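Local coordinates for bifunctional protein FolD (Thermus thermophilus, PDB 6V6Y) that probably oxidises 5,10-methylenetetrahydrofolate to 5,10-methenyltetrahydrofolate with NADP+ and then hydrolyses that product to 10-formyltetrahydrofolate, at residues 136-141 with 255-260; 144-149 with 222-227; 200-205 with 215-220; 242-245 with 249-252. All coordinates share one frame; numbering follows the deposited sequence.

Interaction 1 of 4, residues 136-141 with 255-260; sequences PCTPLG and GGVGPM. With NAP (NADP nicotinamide-adenine-dinucleotide phosphate), chain B.
The hydroxyl of Thr138, whose methyl packs on Val257, has two oxygen partners. Thr138 OG1 is hydrogen-bonded to Thr261 OG1, on the same helix as Val257, and it also lies 3.4 Å from the carboxamide oxygen O7N of NADP. The second bond is weak, and one proton may serve either partner. The same oxygen comes within 3.5 Å of C4N of the nicotinamide, the hydride-accepting carbon of the coenzyme. The torsion of Thr138 (chi1 -58°) divides the work of the side chain. OG1 lies beside the backbone N and faces the coenzyme, whereas the methyl, anti to that N, touches Val257 CG1 at 3.7 Å (from Thr138 CG2), the two side chains crossing at about a right angle. Gly258 closes on the carboxamide from the other segment, its CA 4.0 Å from N7N of NADP.

One turn further along, the helices come closest where Gly141 has no side chain, with 4.7 Å between its CA and that of Met260. Met260 CB rests 3.8 Å from the carbonyl oxygen of Gly141. Bends at chi2 (-59°) and chi3 (-60°) fold the thioether back, bringing CE to 3.8 Å from the same Gly141 O. The first turn of helix 137-148 and the segment 255-260 meet beside the carboxamide, forming the nicotinamide end of the NADP pocket in this Rossmann-type domain.

Interaction 2 of 4, residues 144-149 with 222-227; sequences RLLKHY and IVVDVG. With NAP (NADP nicotinamide-adenine-dinucleotide phosphate), chain B.
Leu146 packs onto Ile222 and Val224 in a helix-on-sheet contact of the Rossmann fold, where helix 137-148 lies against parallel strand 222-225. The tight part is concentrated in one methyl: Leu146 CD2 stands 3.7 Å from Ile222 CG2 and equally 3.7 Å from Val224 CG2, so it settles between two side chains that leave the strand on the same face. The side chains of Leu146 and Ile222 run antiparallel past one another, while Val224 is met at a slant. With Leu146 CG beside its own backbone N (chi1 -66°), the branch reaches down to the sheet.

Elsewhere between the two segments the packing is looser. Leu145 also starts toward the strand, yet its side chain stays 4.8 Å from it and packs on Met260 instead. The far side of the helix is polar and nearer to solvent: exposed Lys147 forms a salt bridge with Glu178, and Arg144 forms one with Glu18.

Beyond the strand the chain turns toward the coenzyme. Asp225 OD1 accepts from Gly227 N at 3.1 Å, an Asx turn, and is also bonded by Asp238 N. Within that turn the carbonyl oxygen of Val226 comes to 3.2 Å from C2N of the NADP nicotinamide ring.

Interaction 3 of 4, residues 200-205 with 215-220; sequences QVLVVA and EWVREG. With NAP (NADP nicotinamide-adenine-dinucleotide phosphate), chain B.
In the crossover that leaves strand 201-204 of the Rossmann sheet and returns to strand 222-225 beside it, Gln200 and Leu202 meet Arg218 and Val217 of the returning loop. The larger part of the contact is a methylene lying over a flat cation. Gln200 CG sits above one face of the Arg218 guanidinium, 3.6 Å from NH1 and displaced from the centre toward the NH1 side. Its amide carbon CD is farther away, 4.8 Å from Arg218 CZ, so the aliphatic part of glutamine does the touching. The two side chains nevertheless run side by side in the same direction, and the amide and guanidinium planes differ by only 16°. Arg218 reaches this position fully stretched, with CG anti to the backbone N (chi1 -175°).

The polar ends are occupied elsewhere: Gln200 OE1 bonds to Glu157 N, at the start of strand 157-161, the neighbour in the sheet, and Arg218 NH1 bonds to the carbonyl oxygen of Arg198. These bonds restrain both groups while they lie against each other near the surface, where Gln190 of the second subunit packs on Gln200.

Deeper in, the contact turns apolar and more widely spaced. Leu202 CD2 faces Val217 CG2 at 4.3 Å, and Val217 continues onto Val223, tying the loop to the strand that follows it. Just past the C-terminal end of strand 201-204, Ala205 O comes to 3.4 Å from C5B of the adenosine ribose. The contact thus belongs to a parallel Rossmann sheet, with the coenzyme lying at the C-terminal end of the strand.

Interaction 4 of 4, residues 242-245 with 249-252; sequences EVAE and ALTP
Leu250 presents its two methyls to Val243 and Ala244 of the short 3-10 segment just before it in the chain. Its side chain starts toward that segment, but CB and CG have no atom of residues 242-245 within 4.5 Å; the branch point merely carries the tip across. From CG, anti to the backbone N (chi1 163°), the chain forks. CD1 approaches Val243 CG1 at 4.5 Å, a distant apolar contact. CD2 goes to the neighbouring residue, standing 4.1 Å from Ala244 N and 4.2 Å from Ala244 CB, so it lies against both a peptide nitrogen and a methyl.

The turn that receives the leucine is kept in shape by its own backbone, with Glu245 N bonded to Glu242 O at 2.9 Å. Outside the contact, Glu242 forms a salt bridge with Arg213 and accepts from Lys214 N. The backbone of Leu250 is hydrogen-bonded to Gln4, in strand 4-5, and to Leu6 just after it, and its side chain also packs on Val223.

Contacts of this kind carry no directional bond. Dispersion and burial of methyls are what the two segments share, and at separations above 4 Å the fit is a loose one.

Overall arrangement
All four contacts lie in the NADP-binding domain, and three of them touch the coenzyme. Interactions 1 and 2 share helix 137-148 and have centres 8 Å apart; Thr138 CG2 meets Val226 CG1 at 3.7 Å beside the nicotinamide. Interactions 2 and 3 join through adjacent parallel strands, Val224 N lying 2.7 Å from Leu202 O, and interaction 3 reaches the adenosine ribose. On its other side, strand 222-225 pairs with the strand of interaction 4, Val223 N standing 2.9 Å from Ala249 O. Interaction 4 is remote from the pocket, the Leu250 side chain about 13 Å from NADP, but it touches interaction 3 through Val217 CG2 and Val243 CG2 (3.9 Å).

Interaction 1 of 4, residues 136-141 with 255-260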
# COMPACT_ATOMS: atom_id res chain seq x y z
N PRO A 136 -10.35 3.58 3.43
CA PRO A 136 -11.56 2.83 3.05
C PRO A 136 -12.33 2.30 4.26
O PRO A 136 -11.77 2.00 5.32
CB PRO A 136 -11.01 1.70 2.17
CG PRO A 136 -9.69 2.31 1.59
CD PRO A 136 -9.14 3.02 2.79
N CYS A 137 -13.65 2.20 4.09
CA CYS A 137 -14.55 2.07 5.24
C CYS A 137 -14.57 0.66 5.81
O CYS A 137 -14.63 0.49 7.03
CB CYS A 137 -15.97 2.47 4.85
SG CYS A 137 -16.13 4.17 4.35
N THR A 138 -14.58 -0.36 4.96
CA THR A 138 -14.58 -1.72 5.51
C THR A 138 -13.30 -2.00 6.27
O THR A 138 -13.37 -2.47 7.41
CB THR A 138 -14.83 -2.75 4.41
OG1 THR A 138 -16.08 -2.47 3.78
CG2 THR A 138 -14.86 -4.16 5.00
N PRO A 139 -12.10 -1.71 5.74
CA PRO A 139 -10.90 -1.93 6.55
C PRO A 139 -10.93 -1.17 7.87
O PRO A 139 -10.61 -1.74 8.92
CB PRO A 139 -9.75 -1.45 5.64
CG PRO A 139 -10.27 -1.52 4.26
CD PRO A 139 -11.77 -1.31 4.35
N LEU A 140 -11.29 0.12 7.83
CA LEU A 140 -11.43 0.87 9.08
C LEU A 140 -12.37 0.16 10.02
O LEU A 140 -12.12 0.07 11.23
CB LEU A 140 -11.95 2.29 8.79
CG LEU A 140 -10.94 3.29 8.23
CD1 LEU A 140 -11.65 4.54 7.68
CD2 LEU A 140 -9.89 3.68 9.29
N GLY A 141 -13.46 -0.39 9.48
CA GLY A 141 -14.44 -1.03 10.33
C GLY A 141 -13.92 -2.33 10.92
O GLY A 141 -14.24 -2.68 12.06
N GLY A 255 -24.70 -8.71 10.15
CA GLY A 255 -24.52 -8.15 11.48
C GLY A 255 -23.11 -8.16 12.03
O GLY A 255 -22.92 -7.79 13.21
N GLY A 256 -22.11 -8.55 11.25
CA GLY A 256 -20.75 -8.47 11.75
C GLY A 256 -20.04 -7.27 11.15
O GLY A 256 -20.15 -6.15 11.67
N VAL A 257 -19.33 -7.49 10.04
CA VAL A 257 -18.57 -6.42 9.41
C VAL A 257 -19.50 -5.35 8.83
O VAL A 257 -19.22 -4.15 8.93
CB VAL A 257 -17.65 -7.01 8.33
CG1 VAL A 257 -17.05 -5.89 7.47
CG2 VAL A 257 -16.59 -7.90 8.98
N GLY A 258 -20.59 -5.77 8.22
CA GLY A 258 -21.48 -4.89 7.50
C GLY A 258 -21.87 -3.63 8.26
O GLY A 258 -21.76 -2.52 7.74
N PRO A 259 -22.36 -3.78 9.50
CA PRO A 259 -22.66 -2.58 10.29
C PRO A 259 -21.45 -1.69 10.50
O PRO A 259 -21.60 -0.46 10.54
CB PRO A 259 -23.18 -3.16 11.62
CG PRO A 259 -23.74 -4.47 11.26
CD PRO A 259 -22.91 -5.01 10.11
N MET A 260 -20.26 -2.27 10.64
CA MET A 260 -19.08 -1.42 10.85
C MET A 260 -18.71 -0.66 9.59
O MET A 260 -18.24 0.48 9.67
CB MET A 260 -17.90 -2.27 11.34
CG MET A 260 -18.13 -2.85 12.71
SD MET A 260 -18.43 -1.60 13.94
CE MET A 260 -16.92 -0.67 13.86
PA NAP B . -12.81 -8.91 -5.06
O1A NAP B . -14.10 -9.02 -5.77
O2A NAP B . -11.90 -7.97 -5.74
O5B NAP B . -12.14 -10.37 -4.92
C5B NAP B . -11.80 -10.85 -3.64
C4B NAP B . -10.42 -11.52 -3.65
O4B NAP B . -10.51 -12.80 -3.08
C3B NAP B . -9.85 -11.69 -5.05
O3B NAP B . -8.89 -10.68 -5.28
C2B NAP B . -9.25 -13.08 -5.08
O2B NAP B . -7.84 -13.06 -5.19
C1B NAP B . -9.64 -13.70 -3.74
N9A NAP B . -10.29 -15.01 -3.95
C8A NAP B . -11.48 -15.23 -4.60
N7A NAP B . -11.74 -16.56 -4.59
C5A NAP B . -10.74 -17.19 -3.93
C6A NAP B . -10.51 -18.52 -3.63
N6A NAP B . -11.38 -19.45 -4.02
N1A NAP B . -9.37 -18.88 -2.94
C2A NAP B . -8.48 -17.91 -2.54
N3A NAP B . -8.71 -16.58 -2.84
C4A NAP B . -9.82 -16.22 -3.53
O3 NAP B . -13.05 -8.48 -3.53
PN NAP B . -14.18 -7.57 -2.83
O1N NAP B . -14.56 -6.49 -3.77
O2N NAP B . -13.72 -7.23 -1.46
O5D NAP B . -15.41 -8.60 -2.72
C5D NAP B . -15.28 -9.76 -1.93
C4D NAP B . -16.54 -9.98 -1.10
O4D NAP B . -16.60 -9.08 -0.01
C3D NAP B . -17.79 -9.76 -1.95
O3D NAP B . -18.60 -10.90 -1.91
C2D NAP B . -18.51 -8.60 -1.30
O2D NAP B . -19.89 -8.86 -1.21
C1D NAP B . -17.90 -8.53 0.09
N1N NAP B . -17.85 -7.13 0.57
C2N NAP B . -18.51 -6.80 1.72
C3N NAP B . -18.49 -5.50 2.19
C7N NAP B . -19.13 -5.17 3.50
O7N NAP B . -19.20 -3.83 3.92
N7N NAP B . -19.61 -6.16 4.25
C4N NAP B . -17.79 -4.52 1.49
C5N NAP B . -17.11 -4.87 0.33
C6N NAP B . -17.15 -6.18 -0.13
P2B NAP B . -7.11 -12.71 -6.58
O1X NAP B . -7.10 -11.21 -6.79
O2X NAP B . -5.68 -13.21 -6.52
O3X NAP B . -7.83 -13.37 -7.73

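Interaction 2 of 4, residues 144-149 with 222-227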
# COMPACT_ATOMS: atom_id res chain seq x y z
N ARG A 144 -11.38 -1.26 13.70
CA ARG A 144 -12.12 -0.75 14.85
C ARG A 144 -12.87 -1.85 15.57
O ARG A 144 -12.87 -1.91 16.81
CB ARG A 144 -13.08 0.36 14.41
CG ARG A 144 -14.07 0.77 15.49
CD ARG A 144 -13.63 2.02 16.22
NE ARG A 144 -14.47 2.27 17.40
CZ ARG A 144 -14.77 3.48 17.86
NH1 ARG A 144 -14.30 4.57 17.25
NH2 ARG A 144 -15.54 3.60 18.95
N LEU A 145 -13.50 -2.75 14.82
CA LEU A 145 -14.22 -3.86 15.44
C LEU A 145 -13.28 -4.69 16.32
O LEU A 145 -13.63 -5.02 17.46
CB LEU A 145 -14.89 -4.73 14.38
CG LEU A 145 -15.73 -5.91 14.90
CD1 LEU A 145 -16.91 -6.13 13.99
CD2 LEU A 145 -14.89 -7.20 14.98
N LEU A 146 -12.10 -5.05 15.80
CA LEU A 146 -11.17 -5.86 16.58
C LEU A 146 -10.72 -5.13 17.84
O LEU A 146 -10.65 -5.72 18.93
CB LEU A 146 -9.95 -6.26 15.75
CG LEU A 146 -10.22 -7.21 14.58
CD1 LEU A 146 -9.10 -7.11 13.50
CD2 LEU A 146 -10.37 -8.64 15.05
N LYS A 147 -10.41 -3.84 17.72
CA LYS A 147 -10.01 -3.08 18.90
C LYS A 147 -11.17 -2.91 19.86
O LYS A 147 -10.96 -2.88 21.08
CB LYS A 147 -9.44 -1.73 18.49
CG LYS A 147 -8.05 -1.81 17.84
CD LYS A 147 -7.63 -0.48 17.26
CE LYS A 147 -6.41 0.10 17.97
NZ LYS A 147 -5.94 1.32 17.22
N HIS A 148 -12.40 -2.79 19.35
CA HIS A 148 -13.55 -2.68 20.24
C HIS A 148 -13.63 -3.90 21.14
O HIS A 148 -13.82 -3.77 22.35
CB HIS A 148 -14.84 -2.51 19.44
CG HIS A 148 -16.07 -2.52 20.29
ND1 HIS A 148 -16.63 -1.37 20.82
CD2 HIS A 148 -16.85 -3.55 20.71
CE1 HIS A 148 -17.70 -1.69 21.53
NE2 HIS A 148 -17.86 -3.01 21.48
N TYR A 149 -13.43 -5.09 20.58
CA TYR A 149 -13.56 -6.31 21.35
C TYR A 149 -12.27 -6.72 22.07
O TYR A 149 -12.14 -7.88 22.46
CB TYR A 149 -14.06 -7.44 20.45
CG TYR A 149 -15.54 -7.33 20.20
CD1 TYR A 149 -16.46 -7.56 21.24
CD2 TYR A 149 -16.04 -6.93 18.96
CE1 TYR A 149 -17.84 -7.43 21.03
CE2 TYR A 149 -17.42 -6.81 18.74
CZ TYR A 149 -18.32 -7.06 19.78
OH TYR A 149 -19.68 -6.93 19.58
N ILE A 222 -9.25 -15.51 16.12
CA ILE A 222 -10.29 -14.50 15.92
C ILE A 222 -10.56 -14.42 14.42
O ILE A 222 -9.65 -14.08 13.64
CB ILE A 222 -9.84 -13.13 16.46
CG1 ILE A 222 -9.28 -13.26 17.88
CG2 ILE A 222 -10.97 -12.09 16.36
CD1 ILE A 222 -10.29 -13.18 18.96
N VAL A 223 -11.78 -14.72 14.00
CA VAL A 223 -12.13 -14.83 12.59
C VAL A 223 -13.11 -13.71 12.24
O VAL A 223 -14.19 -13.60 12.84
CB VAL A 223 -12.72 -16.21 12.26
CG1 VAL A 223 -13.13 -16.27 10.79
CG2 VAL A 223 -11.70 -17.31 12.59
N VAL A 224 -12.74 -12.89 11.24
CA VAL A 224 -13.53 -11.77 10.76
C VAL A 224 -13.97 -12.08 9.33
O VAL A 224 -13.13 -12.28 8.45
CB VAL A 224 -12.73 -10.46 10.82
CG1 VAL A 224 -13.52 -9.31 10.24
CG2 VAL A 224 -12.32 -10.17 12.27
N ASP A 225 -15.28 -12.12 9.10
CA ASP A 225 -15.86 -12.60 7.84
C ASP A 225 -16.46 -11.42 7.08
O ASP A 225 -17.56 -10.96 7.40
CB ASP A 225 -16.91 -13.66 8.14
CG ASP A 225 -17.42 -14.36 6.88
OD1 ASP A 225 -17.11 -13.93 5.75
OD2 ASP A 225 -18.15 -15.36 7.05
N VAL A 226 -15.76 -10.96 6.05
CA VAL A 226 -16.21 -9.80 5.27
C VAL A 226 -17.16 -10.20 4.15
O VAL A 226 -17.83 -9.33 3.57
CB VAL A 226 -14.98 -9.03 4.72
CG1 VAL A 226 -15.38 -7.72 4.07
CG2 VAL A 226 -13.96 -8.78 5.83
N GLY A 227 -17.28 -11.49 3.83
CA GLY A 227 -18.07 -11.89 2.69
C GLY A 227 -19.55 -11.59 2.88
O GLY A 227 -20.08 -11.64 3.99
PA NAP B . -12.81 -8.91 -5.06
O1A NAP B . -14.10 -9.02 -5.77
O2A NAP B . -11.90 -7.97 -5.74
O5B NAP B . -12.14 -10.37 -4.92
C5B NAP B . -11.80 -10.85 -3.64
C4B NAP B . -10.42 -11.52 -3.65
O4B NAP B . -10.51 -12.80 -3.08
C3B NAP B . -9.85 -11.69 -5.05
O3B NAP B . -8.89 -10.68 -5.28
C2B NAP B . -9.25 -13.08 -5.08
O2B NAP B . -7.84 -13.06 -5.19
C1B NAP B . -9.64 -13.70 -3.74
N9A NAP B . -10.29 -15.01 -3.95
C8A NAP B . -11.48 -15.23 -4.60
N7A NAP B . -11.74 -16.56 -4.59
C5A NAP B . -10.74 -17.19 -3.93
C6A NAP B . -10.51 -18.52 -3.63
N6A NAP B . -11.38 -19.45 -4.02
N1A NAP B . -9.37 -18.88 -2.94
C2A NAP B . -8.48 -17.91 -2.54
N3A NAP B . -8.71 -16.58 -2.84
C4A NAP B . -9.82 -16.22 -3.53
O3 NAP B . -13.05 -8.48 -3.53
PN NAP B . -14.18 -7.57 -2.83
O1N NAP B . -14.56 -6.49 -3.77
O2N NAP B . -13.72 -7.23 -1.46
O5D NAP B . -15.41 -8.60 -2.72
C5D NAP B . -15.28 -9.76 -1.93
C4D NAP B . -16.54 -9.98 -1.10
O4D NAP B . -16.60 -9.08 -0.01
C3D NAP B . -17.79 -9.76 -1.95
O3D NAP B . -18.60 -10.90 -1.91
C2D NAP B . -18.51 -8.60 -1.30
O2D NAP B . -19.89 -8.86 -1.21
C1D NAP B . -17.90 -8.53 0.09
N1N NAP B . -17.85 -7.13 0.57
C2N NAP B . -18.51 -6.80 1.72
C3N NAP B . -18.49 -5.50 2.19
C7N NAP B . -19.13 -5.17 3.50
O7N NAP B . -19.20 -3.83 3.92
N7N NAP B . -19.61 -6.16 4.25
C4N NAP B . -17.79 -4.52 1.49
C5N NAP B . -17.11 -4.87 0.33
C6N NAP B . -17.15 -6.18 -0.13
P2B NAP B . -7.11 -12.71 -6.58
O1X NAP B . -7.10 -11.21 -6.79
O2X NAP B . -5.68 -13.21 -6.52
O3X NAP B . -7.83 -13.37 -7.73

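Interaction 3 of 4, residues 200-205 with 215-220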
# COMPACT_ATOMS: atom_id res chain seq x y z
N GLN A 200 -3.56 -16.02 14.04
CA GLN A 200 -4.29 -15.70 15.26
C GLN A 200 -5.50 -14.82 14.98
O GLN A 200 -6.52 -14.93 15.65
CB GLN A 200 -3.37 -15.01 16.26
CG GLN A 200 -2.10 -15.76 16.62
CD GLN A 200 -1.11 -14.87 17.37
OE1 GLN A 200 -0.57 -13.91 16.81
NE2 GLN A 200 -0.91 -15.17 18.66
N VAL A 201 -5.39 -13.92 14.00
CA VAL A 201 -6.54 -13.17 13.49
C VAL A 201 -6.63 -13.47 12.01
O VAL A 201 -5.66 -13.28 11.27
CB VAL A 201 -6.41 -11.65 13.75
CG1 VAL A 201 -7.63 -10.88 13.21
CG2 VAL A 201 -6.19 -11.36 15.24
N LEU A 202 -7.79 -13.97 11.58
CA LEU A 202 -8.03 -14.33 10.18
C LEU A 202 -9.17 -13.47 9.64
O LEU A 202 -10.28 -13.49 10.19
CB LEU A 202 -8.36 -15.82 10.07
CG LEU A 202 -8.67 -16.34 8.66
CD1 LEU A 202 -7.43 -16.31 7.78
CD2 LEU A 202 -9.22 -17.74 8.76
N VAL A 203 -8.89 -12.71 8.59
CA VAL A 203 -9.88 -11.87 7.93
C VAL A 203 -10.09 -12.39 6.52
O VAL A 203 -9.13 -12.51 5.76
CB VAL A 203 -9.44 -10.39 7.90
CG1 VAL A 203 -10.60 -9.49 7.43
CG2 VAL A 203 -8.89 -9.96 9.25
N VAL A 204 -11.34 -12.68 6.17
CA VAL A 204 -11.65 -13.30 4.88
C VAL A 204 -12.56 -12.37 4.08
O VAL A 204 -13.67 -12.06 4.51
CB VAL A 204 -12.31 -14.68 5.07
CG1 VAL A 204 -12.52 -15.36 3.73
CG2 VAL A 204 -11.46 -15.57 6.02
N ALA A 205 -12.08 -11.95 2.89
CA ALA A 205 -12.86 -11.12 1.96
C ALA A 205 -12.67 -11.65 0.53
O ALA A 205 -11.98 -11.05 -0.29
CB ALA A 205 -12.46 -9.64 2.06
N GLU A 215 -10.91 -26.82 9.36
CA GLU A 215 -9.54 -27.30 9.27
C GLU A 215 -8.59 -26.19 8.83
O GLU A 215 -7.38 -26.29 9.09
CB GLU A 215 -9.45 -28.47 8.29
CG GLU A 215 -10.06 -29.75 8.80
CD GLU A 215 -11.57 -29.78 8.60
OE1 GLU A 215 -12.08 -29.01 7.74
OE2 GLU A 215 -12.24 -30.59 9.31
N TRP A 216 -9.12 -25.15 8.17
CA TRP A 216 -8.32 -24.00 7.78
C TRP A 216 -7.99 -23.08 8.95
O TRP A 216 -7.17 -22.16 8.77
CB TRP A 216 -9.04 -23.15 6.74
CG TRP A 216 -9.54 -23.83 5.51
CD1 TRP A 216 -9.98 -25.13 5.38
CD2 TRP A 216 -9.70 -23.23 4.22
NE1 TRP A 216 -10.39 -25.36 4.09
CE2 TRP A 216 -10.23 -24.21 3.35
CE3 TRP A 216 -9.43 -21.94 3.71
CZ2 TRP A 216 -10.49 -23.95 2.01
CZ3 TRP A 216 -9.68 -21.69 2.37
CH2 TRP A 216 -10.21 -22.70 1.53
N VAL A 217 -8.61 -23.26 10.11
CA VAL A 217 -8.58 -22.25 11.16
C VAL A 217 -7.78 -22.76 12.34
O VAL A 217 -7.97 -23.90 12.80
CB VAL A 217 -10.00 -21.84 11.57
CG1 VAL A 217 -9.95 -20.70 12.58
CG2 VAL A 217 -10.78 -21.40 10.34
N ARG A 218 -6.90 -21.91 12.85
CA ARG A 218 -6.16 -22.17 14.07
C ARG A 218 -7.09 -22.18 15.28
O ARG A 218 -7.96 -21.31 15.43
CB ARG A 218 -5.09 -21.10 14.25
CG ARG A 218 -4.16 -21.31 15.42
CD ARG A 218 -2.95 -20.40 15.27
NE ARG A 218 -2.19 -20.32 16.51
CZ ARG A 218 -1.09 -19.60 16.66
NH1 ARG A 218 -0.61 -18.90 15.64
NH2 ARG A 218 -0.46 -19.56 17.84
N GLU A 219 -6.86 -23.13 16.18
CA GLU A 219 -7.57 -23.16 17.45
C GLU A 219 -7.46 -21.82 18.17
O GLU A 219 -6.37 -21.26 18.30
CB GLU A 219 -7.00 -24.29 18.33
CG GLU A 219 -7.67 -24.44 19.69
CD GLU A 219 -9.11 -24.94 19.59
OE1 GLU A 219 -9.35 -25.90 18.81
OE2 GLU A 219 -10.02 -24.37 20.27
N GLY A 220 -8.61 -21.29 18.61
CA GLY A 220 -8.63 -20.01 19.31
C GLY A 220 -8.41 -18.78 18.44
O GLY A 220 -8.10 -17.71 18.98
PA NAP B . -12.81 -8.91 -5.06
O1A NAP B . -14.10 -9.02 -5.77
O2A NAP B . -11.90 -7.97 -5.74
O5B NAP B . -12.14 -10.37 -4.92
C5B NAP B . -11.80 -10.85 -3.64
C4B NAP B . -10.42 -11.52 -3.65
O4B NAP B . -10.51 -12.80 -3.08
C3B NAP B . -9.85 -11.69 -5.05
O3B NAP B . -8.89 -10.68 -5.28
C2B NAP B . -9.25 -13.08 -5.08
O2B NAP B . -7.84 -13.06 -5.19
C1B NAP B . -9.64 -13.70 -3.74
N9A NAP B . -10.29 -15.01 -3.95
C8A NAP B . -11.48 -15.23 -4.60
N7A NAP B . -11.74 -16.56 -4.59
C5A NAP B . -10.74 -17.19 -3.93
C6A NAP B . -10.51 -18.52 -3.63
N6A NAP B . -11.38 -19.45 -4.02
N1A NAP B . -9.37 -18.88 -2.94
C2A NAP B . -8.48 -17.91 -2.54
N3A NAP B . -8.71 -16.58 -2.84
C4A NAP B . -9.82 -16.22 -3.53
O3 NAP B . -13.05 -8.48 -3.53
PN NAP B . -14.18 -7.57 -2.83
O1N NAP B . -14.56 -6.49 -3.77
O2N NAP B . -13.72 -7.23 -1.46
O5D NAP B . -15.41 -8.60 -2.72
C5D NAP B . -15.28 -9.76 -1.93
C4D NAP B . -16.54 -9.98 -1.10
O4D NAP B . -16.60 -9.08 -0.01
C3D NAP B . -17.79 -9.76 -1.95
O3D NAP B . -18.60 -10.90 -1.91
C2D NAP B . -18.51 -8.60 -1.30
O2D NAP B . -19.89 -8.86 -1.21
C1D NAP B . -17.90 -8.53 0.09
N1N NAP B . -17.85 -7.13 0.57
C2N NAP B . -18.51 -6.80 1.72
C3N NAP B . -18.49 -5.50 2.19
C7N NAP B . -19.13 -5.17 3.50
O7N NAP B . -19.20 -3.83 3.92
N7N NAP B . -19.61 -6.16 4.25
C4N NAP B . -17.79 -4.52 1.49
C5N NAP B . -17.11 -4.87 0.33
C6N NAP B . -17.15 -6.18 -0.13
P2B NAP B . -7.11 -12.71 -6.58
O1X NAP B . -7.10 -11.21 -6.79
O2X NAP B . -5.68 -13.21 -6.52
O3X NAP B . -7.83 -13.37 -7.73

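Interaction 4 of 4, residues 242-245 with 249-252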
# COMPACT_ATOMS: atom_id res chain seq x y z
N GLU A 242 -19.34 -23.81 10.82
CA GLU A 242 -18.63 -24.78 11.64
C GLU A 242 -17.38 -24.20 12.30
O GLU A 242 -16.88 -24.77 13.27
CB GLU A 242 -18.23 -25.99 10.80
CG GLU A 242 -17.08 -25.72 9.84
CD GLU A 242 -16.78 -26.90 8.94
OE1 GLU A 242 -15.80 -26.81 8.15
OE2 GLU A 242 -17.51 -27.91 9.02
N VAL A 243 -16.87 -23.07 11.79
CA VAL A 243 -15.65 -22.46 12.31
C VAL A 243 -15.84 -22.00 13.76
O VAL A 243 -14.87 -21.90 14.51
CB VAL A 243 -15.21 -21.31 11.35
CG1 VAL A 243 -14.23 -20.32 12.01
CG2 VAL A 243 -14.59 -21.90 10.08
N ALA A 244 -17.10 -21.77 14.17
CA ALA A 244 -17.41 -21.49 15.57
C ALA A 244 -16.97 -22.61 16.52
O ALA A 244 -16.84 -22.37 17.73
CB ALA A 244 -18.91 -21.22 15.73
N GLU A 245 -16.71 -23.82 16.00
CA GLU A 245 -16.23 -24.90 16.84
C GLU A 245 -14.76 -24.73 17.23
O GLU A 245 -14.32 -25.27 18.24
CB GLU A 245 -16.37 -26.25 16.14
CG GLU A 245 -17.79 -26.69 15.79
CD GLU A 245 -17.81 -27.92 14.89
OE1 GLU A 245 -18.66 -27.96 13.97
OE2 GLU A 245 -16.98 -28.85 15.09
N ALA A 249 -13.57 -16.46 18.57
CA ALA A 249 -14.59 -15.47 18.28
C ALA A 249 -14.73 -15.37 16.77
O ALA A 249 -13.74 -15.48 16.04
CB ALA A 249 -14.24 -14.11 18.89
N LEU A 250 -15.96 -15.15 16.32
CA LEU A 250 -16.30 -15.19 14.91
C LEU A 250 -17.34 -14.13 14.60
O LEU A 250 -18.33 -13.99 15.34
CB LEU A 250 -16.81 -16.58 14.54
CG LEU A 250 -17.57 -16.65 13.23
CD1 LEU A 250 -16.63 -16.51 12.03
CD2 LEU A 250 -18.32 -17.96 13.18
N THR A 251 -17.10 -13.37 13.54
CA THR A 251 -18.03 -12.35 13.03
C THR A 251 -19.24 -13.00 12.37
O THR A 251 -19.07 -13.78 11.41
CB THR A 251 -17.29 -11.44 12.04
OG1 THR A 251 -16.55 -10.46 12.77
CG2 THR A 251 -18.23 -10.73 11.03
N PRO A 252 -20.46 -12.74 12.83
CA PRO A 252 -21.64 -13.28 12.15
C PRO A 252 -21.87 -12.57 10.82
O PRO A 252 -21.39 -11.47 10.59
CB PRO A 252 -22.78 -12.97 13.13
CG PRO A 252 -22.32 -11.70 13.80
CD PRO A 252 -20.84 -11.93 14.01